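Local structure of prolyl 4-hydroxylase (Phytophthora capsici LT1534, 6IUQ) at residues A[141-146]-A[225-230]; A[171-176]-A[204-209]; A[54-59]-A[108-113]; A[183-188]-A[198-203]. The protein probably hydroxylates proline residues at C4, as an iron(II)- and 2-oxoglutarate-dependent oxygenase built on a double-stranded beta-helix core. One frame throughout, in Å; residues are numbered along the deposited sequence.

In the fold
Followed from the N terminus, contact 3 comes first: helix 46-61 meets helix 108-115, closing its loop before any other contact opens. The remaining three are nested. Contact 1 opens at 141-146 and closes last, at 225-230; inside it contact 2 joins 171-176 to 204-209, and inside that contact 4 joins 183-188 to 198-203. Contacts 1 and 2 share the larger antiparallel sheet of the double-stranded beta-helix, where strands 166-173 and 224-232 are neighbours, and their centres lie about 9 Å apart. Contact 4 joins the smaller sheet to the loop that leads into strand 204-209, and touches contact 2. The helices of contact 3 pack against contact 1.

Contact 1: residues A[141-146]-A[225-230]; sequences LKLQRN and YVLTIW
Arg-145 and Tyr-225 meet at one end of an antiparallel strand pair in the larger sheet of the double-stranded beta-helix, the core fold of the 2-oxoglutarate oxygenases. The arginine chain runs over one face of the tyrosine ring: its CG lies 3.8 Å from the ring centroid and 22° off the normal, which meets the definition of a CH-pi contact. The guanidinium is turned 52° from the ring plane, and its NH1 pairs with Glu-223. On the same face of the sheet the leucines lie side by side and point the same way, Leu-143 CD2 being 3.8 Å from Leu-227 CD1, and Leu-141 CD1 reaches Ile-229 CG1 at 4.0 Å. Helix 108-115 packs on this apolar surface.

The other face is mixed. Gln-144 CB rests against Val-226 CG1 at 3.6 Å. Lys-142 approaches the edge of the Trp-230 ring, near its plane, with CE 3.8 Å from CH2. Bends at chi3 (85°) and then chi4 bring CE to that edge and fold the amino end back over the strand pair, where NZ forms a salt bridge with Glu-95. Trp-230 is held in turn through NE1 by Asp-158, an iron ligand, so this face borders the metal site.

Four backbone hydrogen bonds join the strands, among them Thr-228 N to Lys-142 O at 2.8 Å. A water also bridges them: it donates to Lys-142 O at 3.0 Å and to Val-226 O, accepts from Lys-142 NZ, and lies 2.6 Å from Thr-228 OG1.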
loop_
_atom_site.group_PDB
_atom_site.type_symbol
_atom_site.label_atom_id
_atom_site.label_comp_id
_atom_site.label_asym_id
_atom_site.label_seq_id
_atom_site.Cartn_x
_atom_site.Cartn_y
_atom_site.Cartn_z
ATOM N N LEU A 141 8.194 9.746 -2.463
ATOM C CA LEU A 141 7.592 10.098 -1.191
ATOM C C LEU A 141 6.396 11.002 -1.447
ATOM O O LEU A 141 6.544 12.154 -1.849
ATOM C CB LEU A 141 8.617 10.776 -0.279
ATOM C CG LEU A 141 8.286 10.842 1.208
ATOM C CD1 LEU A 141 9.578 10.691 2.012
ATOM C CD2 LEU A 141 7.557 12.124 1.562
ATOM N N LYS A 142 5.203 10.475 -1.213
ATOM C CA LYS A 142 3.982 11.215 -1.514
ATOM C C LYS A 142 3.222 11.597 -0.231
ATOM O O LYS A 142 3.088 10.790 0.690
ATOM C CB LYS A 142 3.093 10.394 -2.455
ATOM C CG LYS A 142 1.807 11.083 -2.882
ATOM C CD LYS A 142 1.025 10.296 -3.948
ATOM C CE LYS A 142 0.106 9.214 -3.336
ATOM N NZ LYS A 142 -0.930 9.720 -2.363
ATOM N N LEU A 143 2.760 12.844 -0.171
ATOM C CA LEU A 143 1.880 13.295 0.896
ATOM C C LEU A 143 0.451 13.368 0.381
ATOM O O LEU A 143 0.216 13.792 -0.745
ATOM C CB LEU A 143 2.316 14.656 1.428
ATOM C CG LEU A 143 3.777 14.799 1.838
ATOM C CD1 LEU A 143 4.033 16.200 2.360
ATOM C CD2 LEU A 143 4.138 13.752 2.885
ATOM N N GLN A 144 -0.504 12.946 1.204
ATOM C CA GLN A 144 -1.896 12.942 0.793
ATOM C C GLN A 144 -2.820 13.456 1.881
ATOM O O GLN A 144 -2.760 13.007 3.025
ATOM C CB GLN A 144 -2.335 11.541 0.383
ATOM C CG GLN A 144 -3.817 11.453 0.062
ATOM C CD GLN A 144 -4.239 10.092 -0.446
ATOM O OE1 GLN A 144 -4.729 9.258 0.320
ATOM N NE2 GLN A 144 -4.059 9.861 -1.746
ATOM N N ARG A 145 -3.672 14.412 1.516
ATOM C CA ARG A 145 -4.745 14.855 2.392
ATOM C C ARG A 145 -6.078 14.451 1.777
ATOM O O ARG A 145 -6.345 14.716 0.604
ATOM C CB ARG A 145 -4.689 16.370 2.616
ATOM C CG ARG A 145 -5.529 16.858 3.799
ATOM C CD ARG A 145 -5.502 18.387 3.938
ATOM N NE ARG A 145 -6.338 19.023 2.930
ATOM C CZ ARG A 145 -7.600 19.389 3.135
ATOM N NH1 ARG A 145 -8.162 19.208 4.328
ATOM N NH2 ARG A 145 -8.289 19.951 2.151
ATOM N N ASN A 146 -6.895 13.772 2.568
ATOM C CA ASN A 146 -8.248 13.431 2.174
ATOM C C ASN A 146 -9.210 14.245 3.027
ATOM O O ASN A 146 -9.251 14.082 4.251
ATOM C CB ASN A 146 -8.498 11.925 2.335
ATOM C CG ASN A 146 -9.918 11.517 1.980
ATOM O OD1 ASN A 146 -10.725 12.341 1.545
ATOM N ND2 ASN A 146 -10.230 10.230 2.159
ATOM N N TYR A 225 -4.727 12.421 6.911
ATOM C CA TYR A 225 -3.399 12.596 6.333
ATOM C C TYR A 225 -2.673 11.266 6.293
ATOM O O TYR A 225 -2.771 10.464 7.231
ATOM C CB TYR A 225 -2.569 13.587 7.137
ATOM C CG TYR A 225 -2.832 15.049 6.866
ATOM C CD1 TYR A 225 -2.185 15.710 5.825
ATOM C CD2 TYR A 225 -3.691 15.782 7.672
ATOM C CE1 TYR A 225 -2.404 17.049 5.586
ATOM C CE2 TYR A 225 -3.916 17.127 7.442
ATOM C CZ TYR A 225 -3.268 17.755 6.401
ATOM O OH TYR A 225 -3.480 19.100 6.164
ATOM N N VAL A 226 -1.947 11.033 5.203
ATOM C CA VAL A 226 -1.103 9.859 5.102
ATOM C C VAL A 226 0.177 10.187 4.336
ATOM O O VAL A 226 0.171 10.958 3.383
ATOM C CB VAL A 226 -1.849 8.678 4.434
ATOM C CG1 VAL A 226 -2.403 9.077 3.067
ATOM C CG2 VAL A 226 -0.925 7.481 4.326
ATOM N N LEU A 227 1.289 9.626 4.783
ATOM C CA LEU A 227 2.555 9.785 4.082
ATOM C C LEU A 227 2.893 8.449 3.453
ATOM O O LEU A 227 2.885 7.431 4.124
ATOM C CB LEU A 227 3.644 10.262 5.053
ATOM C CG LEU A 227 5.097 10.444 4.625
ATOM C CD1 LEU A 227 5.731 11.533 5.515
ATOM C CD2 LEU A 227 5.891 9.145 4.728
ATOM N N THR A 228 3.167 8.442 2.156
ATOM C CA THR A 228 3.481 7.196 1.467
ATOM C C THR A 228 4.902 7.183 0.932
ATOM O O THR A 228 5.324 8.117 0.286
ATOM C CB THR A 228 2.525 6.948 0.287
ATOM O OG1 THR A 228 1.177 7.043 0.743
ATOM C CG2 THR A 228 2.767 5.563 -0.319
ATOM N N ILE A 229 5.631 6.111 1.207
ATOM C CA ILE A 229 6.927 5.877 0.589
ATOM C C ILE A 229 6.865 4.588 -0.228
ATOM O O ILE A 229 6.411 3.544 0.265
ATOM C CB ILE A 229 8.050 5.758 1.641
ATOM C CG1 ILE A 229 8.141 7.024 2.490
ATOM C CG2 ILE A 229 9.379 5.483 0.979
ATOM C CD1 ILE A 229 9.065 6.875 3.706
ATOM N N TRP A 230 7.271 4.659 -1.482
ATOM C CA TRP A 230 7.345 3.472 -2.311
ATOM C C TRP A 230 8.784 3.166 -2.611
ATOM O O TRP A 230 9.537 4.046 -3.000
ATOM C CB TRP A 230 6.582 3.652 -3.614
ATOM C CG TRP A 230 5.115 3.438 -3.499
ATOM C CD1 TRP A 230 4.472 2.251 -3.292
ATOM C CD2 TRP A 230 4.099 4.429 -3.621
ATOM N NE1 TRP A 230 3.111 2.443 -3.249
ATOM C CE2 TRP A 230 2.852 3.772 -3.461
ATOM C CE3 TRP A 230 4.114 5.817 -3.842
ATOM C CZ2 TRP A 230 1.630 4.452 -3.514
ATOM C CZ3 TRP A 230 2.890 6.498 -3.894
ATOM C CH2 TRP A 230 1.664 5.805 -3.732
HETATM O O HOH W 1 0.401 9.509 0.514
#

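Contact 2: residues A[171-176]-A[204-209]; sequences LLYLNE and RVVLFQ
Leu-171 and Val-206 exchange two backbone hydrogen bonds: Leu-171 N to Val-206 O is 2.8 Å and almost straight (176°), while Val-206 N to Leu-171 O is 2.9 Å and more bent. Tyr-173 N adds a further bond to Arg-204 O, also 2.9 Å.

On one face of this ladder aliphatic groups come to the edges of two rings. Val-206 CG2 comes to the edge of the Tyr-173 ring, in its plane, 3.7 Å from CE2. Leu-171 CD1 touches the rim of Phe-208 at CE2, 3.5 Å away. Phe-208 reaches that point because its CG sits between the backbone N and the carbonyl carbon (chi1 61°), which swings the ring back toward Leu-171. On the opposite face the side chains of Leu-172 and Val-205 meet obliquely, CD1 of the leucine 4.0 Å from CG2 of the valine.

Further out, Phe-208 meets the ring of His-215, an iron ligand, so the Leu-171 face of this double-stranded beta-helix sheet borders the metal site. The Arg-204 side chain leads away from the contact to a salt bridge with Asp-41.

Strand 204-209 lies between strands 37-40 and 166-173; on the Leu-172 face helix 46-61 packs through Leu-52, while Tyr-173 leans on strand 224-232.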
loop_
_atom_site.group_PDB
_atom_site.type_symbol
_atom_site.label_atom_id
_atom_site.label_comp_id
_atom_site.label_asym_id
_atom_site.label_seq_id
_atom_site.Cartn_x
_atom_site.Cartn_y
_atom_site.Cartn_z
ATOM N N LEU A 171 3.320 2.949 4.315
ATOM C CA LEU A 171 2.328 3.950 4.686
ATOM C C LEU A 171 2.541 4.420 6.120
ATOM O O LEU A 171 2.598 3.609 7.037
ATOM C CB LEU A 171 0.917 3.380 4.507
ATOM C CG LEU A 171 0.492 3.032 3.065
ATOM C CD1 LEU A 171 -0.769 2.219 3.051
ATOM C CD2 LEU A 171 0.236 4.296 2.284
ATOM N N LEU A 172 2.671 5.728 6.307
ATOM C CA LEU A 172 2.692 6.315 7.637
ATOM C C LEU A 172 1.423 7.110 7.891
ATOM O O LEU A 172 1.147 8.107 7.205
ATOM C CB LEU A 172 3.906 7.222 7.831
ATOM C CG LEU A 172 3.911 8.021 9.152
ATOM C CD1 LEU A 172 3.774 7.158 10.391
ATOM C CD2 LEU A 172 5.157 8.889 9.261
ATOM N N TYR A 173 0.652 6.662 8.879
ATOM C CA TYR A 173 -0.616 7.294 9.211
ATOM C C TYR A 173 -0.445 8.311 10.343
ATOM O O TYR A 173 0.351 8.119 11.268
ATOM C CB TYR A 173 -1.665 6.230 9.570
ATOM C CG TYR A 173 -2.057 5.417 8.353
ATOM C CD1 TYR A 173 -2.684 6.028 7.273
ATOM C CD2 TYR A 173 -1.756 4.062 8.263
ATOM C CE1 TYR A 173 -3.028 5.314 6.150
ATOM C CE2 TYR A 173 -2.090 3.335 7.141
ATOM C CZ TYR A 173 -2.733 3.970 6.088
ATOM O OH TYR A 173 -3.077 3.283 4.958
ATOM N N LEU A 174 -1.205 9.396 10.253
ATOM C CA LEU A 174 -0.962 10.567 11.071
ATOM C C LEU A 174 -2.260 11.230 11.522
ATOM O O LEU A 174 -2.402 12.446 11.439
ATOM C CB LEU A 174 -0.096 11.564 10.298
ATOM C CG LEU A 174 1.349 11.141 10.009
ATOM C CD1 LEU A 174 2.042 12.085 9.057
ATOM C CD2 LEU A 174 2.144 11.072 11.290
ATOM N N ASN A 175 -3.203 10.423 12.000
ATOM C CA ASN A 175 -4.482 10.939 12.478
ATOM C C ASN A 175 -4.641 10.690 13.981
ATOM O O ASN A 175 -4.887 9.556 14.410
ATOM C CB ASN A 175 -5.626 10.298 11.683
ATOM C CG ASN A 175 -5.340 10.274 10.178
ATOM O OD1 ASN A 175 -5.323 11.324 9.508
ATOM N ND2 ASN A 175 -5.082 9.079 9.646
ATOM N N GLU A 176 -4.483 11.735 14.790
ATOM C CA GLU A 176 -4.477 11.537 16.243
ATOM C C GLU A 176 -5.877 11.395 16.820
ATOM O O GLU A 176 -6.800 12.112 16.443
ATOM C CB GLU A 176 -3.737 12.668 16.955
ATOM C CG GLU A 176 -2.622 12.118 17.846
ATOM C CD GLU A 176 -2.145 13.091 18.893
ATOM O OE1 GLU A 176 -1.745 14.217 18.523
ATOM O OE2 GLU A 176 -2.151 12.716 20.090
ATOM N N ARG A 204 1.227 4.991 13.072
ATOM C CA ARG A 204 1.176 3.610 12.621
ATOM C C ARG A 204 1.761 3.478 11.220
ATOM O O ARG A 204 1.431 4.252 10.325
ATOM C CB ARG A 204 -0.261 3.091 12.641
ATOM C CG ARG A 204 -0.438 1.768 11.925
ATOM C CD ARG A 204 -1.852 1.263 12.119
ATOM N NE ARG A 204 -2.028 0.605 13.412
ATOM C CZ ARG A 204 -3.193 0.162 13.874
ATOM N NH1 ARG A 204 -4.316 0.327 13.164
ATOM N NH2 ARG A 204 -3.237 -0.449 15.052
ATOM N N VAL A 205 2.621 2.484 11.043
ATOM C CA VAL A 205 3.233 2.190 9.757
ATOM C C VAL A 205 2.691 0.867 9.196
ATOM O O VAL A 205 2.657 -0.145 9.906
ATOM C CB VAL A 205 4.795 2.116 9.868
ATOM C CG1 VAL A 205 5.397 1.463 8.650
ATOM C CG2 VAL A 205 5.380 3.492 10.059
ATOM N N VAL A 206 2.245 0.879 7.940
ATOM C CA VAL A 206 1.904 -0.364 7.244
ATOM C C VAL A 206 2.886 -0.564 6.093
ATOM O O VAL A 206 3.142 0.362 5.326
ATOM C CB VAL A 206 0.468 -0.362 6.696
ATOM C CG1 VAL A 206 0.118 -1.748 6.121
ATOM C CG2 VAL A 206 -0.529 0.020 7.772
ATOM N N LEU A 207 3.474 -1.751 6.013
ATOM C CA LEU A 207 4.295 -2.136 4.881
ATOM C C LEU A 207 3.547 -3.237 4.206
ATOM O O LEU A 207 3.023 -4.123 4.899
ATOM C CB LEU A 207 5.675 -2.648 5.287
ATOM C CG LEU A 207 6.533 -1.799 6.221
ATOM C CD1 LEU A 207 7.834 -2.501 6.487
ATOM C CD2 LEU A 207 6.775 -0.417 5.641
ATOM N N PHE A 208 3.475 -3.186 2.876
ATOM C CA PHE A 208 2.964 -4.321 2.140
ATOM C C PHE A 208 3.581 -4.455 0.735
ATOM O O PHE A 208 4.301 -3.581 0.269
ATOM C CB PHE A 208 1.423 -4.274 2.109
ATOM C CG PHE A 208 0.807 -3.058 1.448
ATOM C CD1 PHE A 208 0.699 -2.975 0.061
ATOM C CD2 PHE A 208 0.194 -2.076 2.210
ATOM C CE1 PHE A 208 0.068 -1.877 -0.551
ATOM C CE2 PHE A 208 -0.436 -0.983 1.601
ATOM C CZ PHE A 208 -0.509 -0.894 0.206
ATOM N N GLN A 209 3.332 -5.589 0.095
ATOM C CA GLN A 209 3.887 -5.874 -1.227
ATOM C C GLN A 209 3.167 -5.066 -2.304
ATOM O O GLN A 209 1.975 -5.228 -2.496
ATOM C CB GLN A 209 3.771 -7.367 -1.534
ATOM C CG GLN A 209 4.301 -8.273 -0.404
ATOM C CD GLN A 209 5.824 -8.406 -0.436
ATOM O OE1 GLN A 209 6.480 -7.971 -1.391
ATOM N NE2 GLN A 209 6.396 -8.982 0.622
#

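Contact 3: residues A[54-59]-A[108-113]; sequences EEMRWL and PELDAL
Glu-55 points its carboxylate at the first turn of helix 108-115 and accepts two backbone hydrogen bonds there. Leu-110 N reaches OE1 of Glu-55 at 2.8 Å, on the syn side and 18° out of the carboxylate plane; Glu-109 N reaches OE2 of Glu-55 at 3.0 Å, using the syn lone pair. Two bonds from successive amides fix the rotation of the carboxylate, and a negative group at a helix N terminus is probably favoured by the helix dipole. Tyr-9 OH gives OE2 a further partner.

Of the charged groups, Glu-109 bends at chi2 (-53°) and carries its own carboxylate away to a salt bridge with Arg-15. The two carboxylates remain near but not in contact, Glu-55 OE2 lying 4.9 Å from Glu-109 OE2; the turn toward Arg-15 probably eases the repulsion.

The apolar part centres on Leu-110 CD1. It meets Leu-59 CD1 tip to tip at 3.8 Å and rests against Glu-55 CB at 3.9 Å. Selenomethionine Met-56 crosses Leu-110 at about a right angle, its CG 4.0 Å from the same methyl.

The helix segments, 112° apart in direction, pack together on the larger beta sheet: Met-56, Leu-59 and Leu-110 all touch Leu-143 of strand 139-146, and Leu-110 also meets Leu-227 of strand 224-232.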
loop_
_atom_site.group_PDB
_atom_site.type_symbol
_atom_site.label_atom_id
_atom_site.label_comp_id
_atom_site.label_asym_id
_atom_site.label_seq_id
_atom_site.Cartn_x
_atom_site.Cartn_y
_atom_site.Cartn_z
ATOM N N GLU A 54 2.883 18.369 11.457
ATOM C CA GLU A 54 2.886 19.832 11.473
ATOM C C GLU A 54 3.427 20.382 10.155
ATOM O O GLU A 54 2.816 21.265 9.546
ATOM C CB GLU A 54 3.694 20.371 12.662
ATOM C CG GLU A 54 2.985 20.182 14.011
ATOM C CD GLU A 54 3.761 20.754 15.204
ATOM O OE1 GLU A 54 4.068 21.970 15.186
ATOM O OE2 GLU A 54 4.038 19.988 16.171
ATOM N N GLU A 55 4.544 19.831 9.683
ATOM C CA GLU A 55 5.109 20.279 8.417
ATOM C C GLU A 55 4.147 20.019 7.261
ATOM O O GLU A 55 4.036 20.819 6.339
ATOM C CB GLU A 55 6.459 19.611 8.167
ATOM C CG GLU A 55 7.521 20.088 9.131
ATOM C CD GLU A 55 8.921 19.582 8.810
ATOM O OE1 GLU A 55 9.093 18.743 7.881
ATOM O OE2 GLU A 55 9.859 20.033 9.501
HETATM N N MSE A 56 3.420 18.912 7.322
HETATM C CA MSE A 56 2.460 18.608 6.268
HETATM C C MSE A 56 1.296 19.588 6.253
HETATM O O MSE A 56 0.843 20.002 5.189
HETATM C CB MSE A 56 1.929 17.183 6.423
HETATM C CG MSE A 56 2.972 16.131 6.138
HETATM SE SE MSE A 56 2.281 14.350 6.472
HETATM C CE MSE A 56 0.837 14.314 5.158
ATOM N N ARG A 57 0.795 19.923 7.436
ATOM C CA ARG A 57 -0.287 20.886 7.554
ATOM C C ARG A 57 0.162 22.252 7.036
ATOM O O ARG A 57 -0.604 22.970 6.401
ATOM C CB ARG A 57 -0.754 21.001 9.003
ATOM C CG ARG A 57 -1.594 19.836 9.509
ATOM C CD ARG A 57 -2.480 20.331 10.636
ATOM N NE ARG A 57 -2.875 19.305 11.596
ATOM C CZ ARG A 57 -3.943 18.517 11.473
ATOM N NH1 ARG A 57 -4.732 18.613 10.405
ATOM N NH2 ARG A 57 -4.221 17.631 12.431
ATOM N N TRP A 58 1.413 22.604 7.312
ATOM C CA TRP A 58 1.964 23.848 6.817
ATOM C C TRP A 58 1.992 23.869 5.295
ATOM O O TRP A 58 1.609 24.858 4.674
ATOM C CB TRP A 58 3.364 24.070 7.364
ATOM C CG TRP A 58 3.917 25.385 6.955
ATOM C CD1 TRP A 58 3.746 26.585 7.594
ATOM C CD2 TRP A 58 4.714 25.656 5.798
ATOM N NE1 TRP A 58 4.399 27.580 6.910
ATOM C CE2 TRP A 58 5.000 27.039 5.803
ATOM C CE3 TRP A 58 5.224 24.865 4.766
ATOM C CZ2 TRP A 58 5.774 27.641 4.823
ATOM C CZ3 TRP A 58 5.988 25.466 3.788
ATOM C CH2 TRP A 58 6.256 26.844 3.823
ATOM N N LEU A 59 2.456 22.779 4.697
ATOM C CA LEU A 59 2.487 22.666 3.246
ATOM C C LEU A 59 1.098 22.875 2.672
ATOM O O LEU A 59 0.930 23.495 1.619
ATOM C CB LEU A 59 3.031 21.304 2.823
ATOM C CG LEU A 59 4.534 21.134 3.013
ATOM C CD1 LEU A 59 4.929 19.706 2.717
ATOM C CD2 LEU A 59 5.292 22.112 2.117
ATOM N N PRO A 108 12.172 20.658 6.947
ATOM C CA PRO A 108 13.368 19.922 7.390
ATOM C C PRO A 108 13.139 18.478 7.852
ATOM O O PRO A 108 13.963 17.602 7.535
ATOM C CB PRO A 108 13.886 20.779 8.560
ATOM C CG PRO A 108 13.411 22.149 8.256
ATOM C CD PRO A 108 12.034 21.951 7.647
ATOM N N GLU A 109 12.070 18.220 8.600
ATOM C CA GLU A 109 11.827 16.855 9.040
ATOM C C GLU A 109 11.371 15.989 7.868
ATOM O O GLU A 109 11.719 14.810 7.785
ATOM C CB GLU A 109 10.798 16.809 10.181
ATOM C CG GLU A 109 11.222 17.576 11.425
ATOM C CD GLU A 109 12.610 17.169 11.927
ATOM O OE1 GLU A 109 12.949 15.959 11.904
ATOM O OE2 GLU A 109 13.377 18.072 12.333
ATOM N N LEU A 110 10.580 16.558 6.966
ATOM C CA LEU A 110 10.173 15.792 5.790
ATOM C C LEU A 110 11.363 15.591 4.859
ATOM O O LEU A 110 11.478 14.544 4.232
ATOM C CB LEU A 110 9.021 16.474 5.063
ATOM C CG LEU A 110 7.667 16.380 5.770
ATOM C CD1 LEU A 110 6.624 17.279 5.095
ATOM C CD2 LEU A 110 7.190 14.925 5.822
ATOM N N ASP A 111 12.260 16.577 4.791
ATOM C CA ASP A 111 13.451 16.464 3.958
ATOM C C ASP A 111 14.375 15.376 4.505
ATOM O O ASP A 111 14.869 14.539 3.761
ATOM C CB ASP A 111 14.180 17.808 3.881
ATOM C CG ASP A 111 15.301 17.821 2.839
ATOM O OD1 ASP A 111 15.473 16.814 2.104
ATOM O OD2 ASP A 111 16.006 18.855 2.747
ATOM N N ALA A 112 14.598 15.381 5.811
ATOM C CA ALA A 112 15.369 14.329 6.466
ATOM C C ALA A 112 14.724 12.952 6.302
ATOM O O ALA A 112 15.419 11.942 6.188
ATOM C CB ALA A 112 15.539 14.643 7.943
ATOM N N LEU A 113 13.398 12.897 6.299
ATOM C CA LEU A 113 12.752 11.608 6.079
ATOM C C LEU A 113 12.998 11.184 4.640
ATOM O O LEU A 113 13.245 10.026 4.379
ATOM C CB LEU A 113 11.254 11.649 6.380
ATOM C CG LEU A 113 10.579 10.272 6.224
ATOM C CD1 LEU A 113 11.360 9.177 6.957
ATOM C CD2 LEU A 113 9.131 10.290 6.697
#

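Contact 4: residues A[183-188]-A[198-203]; sequences GGEVQL and VAPKMD
Val-198 N donates to Val-186 O at 2.9 Å, and the return bond from Val-186 N to Val-198 O is longer, 3.1 Å. These two bonds define an antiparallel hydrogen-bonded pair. Its side chains lie side by side and point the same way. Val-186 CG1 occupies the position between backbone N and carbonyl carbon (chi1 58°), which sets it 3.7 Å from Val-198 CB. Val-198 CG2 is approached obliquely by Leu-188 CD1 at 4.2 Å.

The pair lies at the end of a beta hairpin, strands 186-189 and 196-198, in the smaller sheet of the double-stranded beta-helix. The third strand of that sheet, 214-217, carries the iron ligand His-215, and the side chain of Val-186 is about 7 Å from the iron. Val-186 also packs on Tyr-173, and Val-198 on Val-206, so residues of this sheet face the larger one.

Beyond the bridge the contact continues without regular strand pairing. Glu-185 touches with the base of its side chain, CB 3.3 Å from Val-198 O and CG 3.7 Å from Ala-199 CA, while its carboxylate end leads away. Pro-200 then turns the chain as the centre of an inverse gamma turn, in which Lys-201 N bonds weakly to Ala-199 O; that oxygen also accepts from Arg-204 NH1. The proline ring lies against the 183-188 segment, its CG 3.6 Å from Gly-184 O, while Trp-178 and Tyr-173 also touch Pro-200.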
loop_
_atom_site.group_PDB
_atom_site.type_symbol
_atom_site.label_atom_id
_atom_site.label_comp_id
_atom_site.label_asym_id
_atom_site.label_seq_id
_atom_site.Cartn_x
_atom_site.Cartn_y
_atom_site.Cartn_z
ATOM N N GLY A 183 -13.547 6.248 9.849
ATOM C CA GLY A 183 -13.297 5.636 8.554
ATOM C C GLY A 183 -11.861 5.853 8.120
ATOM O O GLY A 183 -10.982 6.110 8.953
ATOM N N GLY A 184 -11.626 5.772 6.815
ATOM C CA GLY A 184 -10.292 5.926 6.271
ATOM C C GLY A 184 -9.338 4.750 6.454
ATOM O O GLY A 184 -8.140 4.888 6.180
ATOM N N GLU A 185 -9.850 3.603 6.906
ATOM C CA GLU A 185 -9.017 2.413 7.036
ATOM C C GLU A 185 -8.544 1.921 5.674
ATOM O O GLU A 185 -9.196 2.152 4.640
ATOM C CB GLU A 185 -9.757 1.266 7.734
ATOM C CG GLU A 185 -10.335 1.572 9.108
ATOM C CD GLU A 185 -11.808 1.951 9.057
ATOM O OE1 GLU A 185 -12.244 2.528 8.033
ATOM O OE2 GLU A 185 -12.529 1.671 10.043
ATOM N N VAL A 186 -7.405 1.242 5.683
ATOM C CA VAL A 186 -6.969 0.523 4.508
ATOM C C VAL A 186 -7.409 -0.913 4.722
ATOM O O VAL A 186 -7.206 -1.476 5.800
ATOM C CB VAL A 186 -5.445 0.637 4.264
ATOM C CG1 VAL A 186 -4.655 0.126 5.450
ATOM C CG2 VAL A 186 -5.036 -0.102 2.971
ATOM N N GLN A 187 -8.096 -1.467 3.723
ATOM C CA GLN A 187 -8.526 -2.857 3.766
ATOM C C GLN A 187 -7.629 -3.656 2.839
ATOM O O GLN A 187 -7.539 -3.367 1.640
ATOM C CB GLN A 187 -10.002 -3.003 3.365
ATOM C CG GLN A 187 -10.570 -4.415 3.543
ATOM C CD GLN A 187 -12.101 -4.466 3.427
ATOM O OE1 GLN A 187 -12.687 -3.953 2.481
ATOM N NE2 GLN A 187 -12.742 -5.066 4.410
ATOM N N LEU A 188 -6.947 -4.643 3.414
ATOM C CA LEU A 188 -6.035 -5.508 2.690
ATOM C C LEU A 188 -6.742 -6.799 2.349
ATOM O O LEU A 188 -7.564 -7.278 3.132
ATOM C CB LEU A 188 -4.780 -5.812 3.523
ATOM C CG LEU A 188 -4.062 -4.625 4.173
ATOM C CD1 LEU A 188 -2.994 -5.123 5.153
ATOM C CD2 LEU A 188 -3.447 -3.711 3.132
ATOM N N VAL A 198 -7.298 -2.135 8.631
ATOM C CA VAL A 198 -6.274 -1.482 9.425
ATOM C C VAL A 198 -6.614 -0.000 9.617
ATOM O O VAL A 198 -6.637 0.770 8.656
ATOM C CB VAL A 198 -4.882 -1.624 8.744
ATOM C CG1 VAL A 198 -3.782 -1.045 9.631
ATOM C CG2 VAL A 198 -4.608 -3.097 8.428
ATOM N N ALA A 199 -6.898 0.393 10.852
ATOM C CA ALA A 199 -7.244 1.779 11.145
ATOM C C ALA A 199 -6.036 2.677 10.914
ATOM O O ALA A 199 -4.912 2.287 11.206
ATOM C CB ALA A 199 -7.752 1.907 12.591
ATOM N N PRO A 200 -6.254 3.886 10.394
ATOM C CA PRO A 200 -5.121 4.782 10.137
ATOM C C PRO A 200 -4.686 5.572 11.386
ATOM O O PRO A 200 -4.725 6.799 11.403
ATOM C CB PRO A 200 -5.671 5.715 9.059
ATOM C CG PRO A 200 -7.115 5.854 9.451
ATOM C CD PRO A 200 -7.531 4.494 9.987
ATOM N N LYS A 201 -4.267 4.863 12.425
ATOM C CA LYS A 201 -3.873 5.520 13.663
ATOM C C LYS A 201 -2.563 6.281 13.543
ATOM O O LYS A 201 -1.674 5.902 12.776
ATOM C CB LYS A 201 -3.773 4.495 14.784
ATOM C CG LYS A 201 -5.107 3.859 15.045
ATOM C CD LYS A 201 -5.106 2.957 16.246
ATOM C CE LYS A 201 -6.565 2.680 16.648
ATOM N NZ LYS A 201 -6.728 1.354 17.289
HETATM N N MSE A 202 -2.489 7.374 14.298
HETATM C CA MSE A 202 -1.313 8.206 14.431
HETATM C C MSE A 202 -0.070 7.352 14.683
HETATM O O MSE A 202 -0.069 6.497 15.572
HETATM C CB MSE A 202 -1.519 9.208 15.583
HETATM C CG MSE A 202 -0.331 10.117 15.925
HETATM SE SE MSE A 202 0.212 11.267 14.458
HETATM C CE MSE A 202 0.730 12.903 15.400
ATOM N N ASP A 203 0.964 7.577 13.878
ATOM C CA ASP A 203 2.269 6.952 14.062
ATOM C C ASP A 203 2.218 5.434 13.833
ATOM O O ASP A 203 3.068 4.681 14.316
ATOM C CB ASP A 203 2.825 7.276 15.452
ATOM C CG ASP A 203 4.312 7.048 15.539
ATOM O OD1 ASP A 203 4.958 7.072 14.464
ATOM O OD2 ASP A 203 4.836 6.828 16.662
#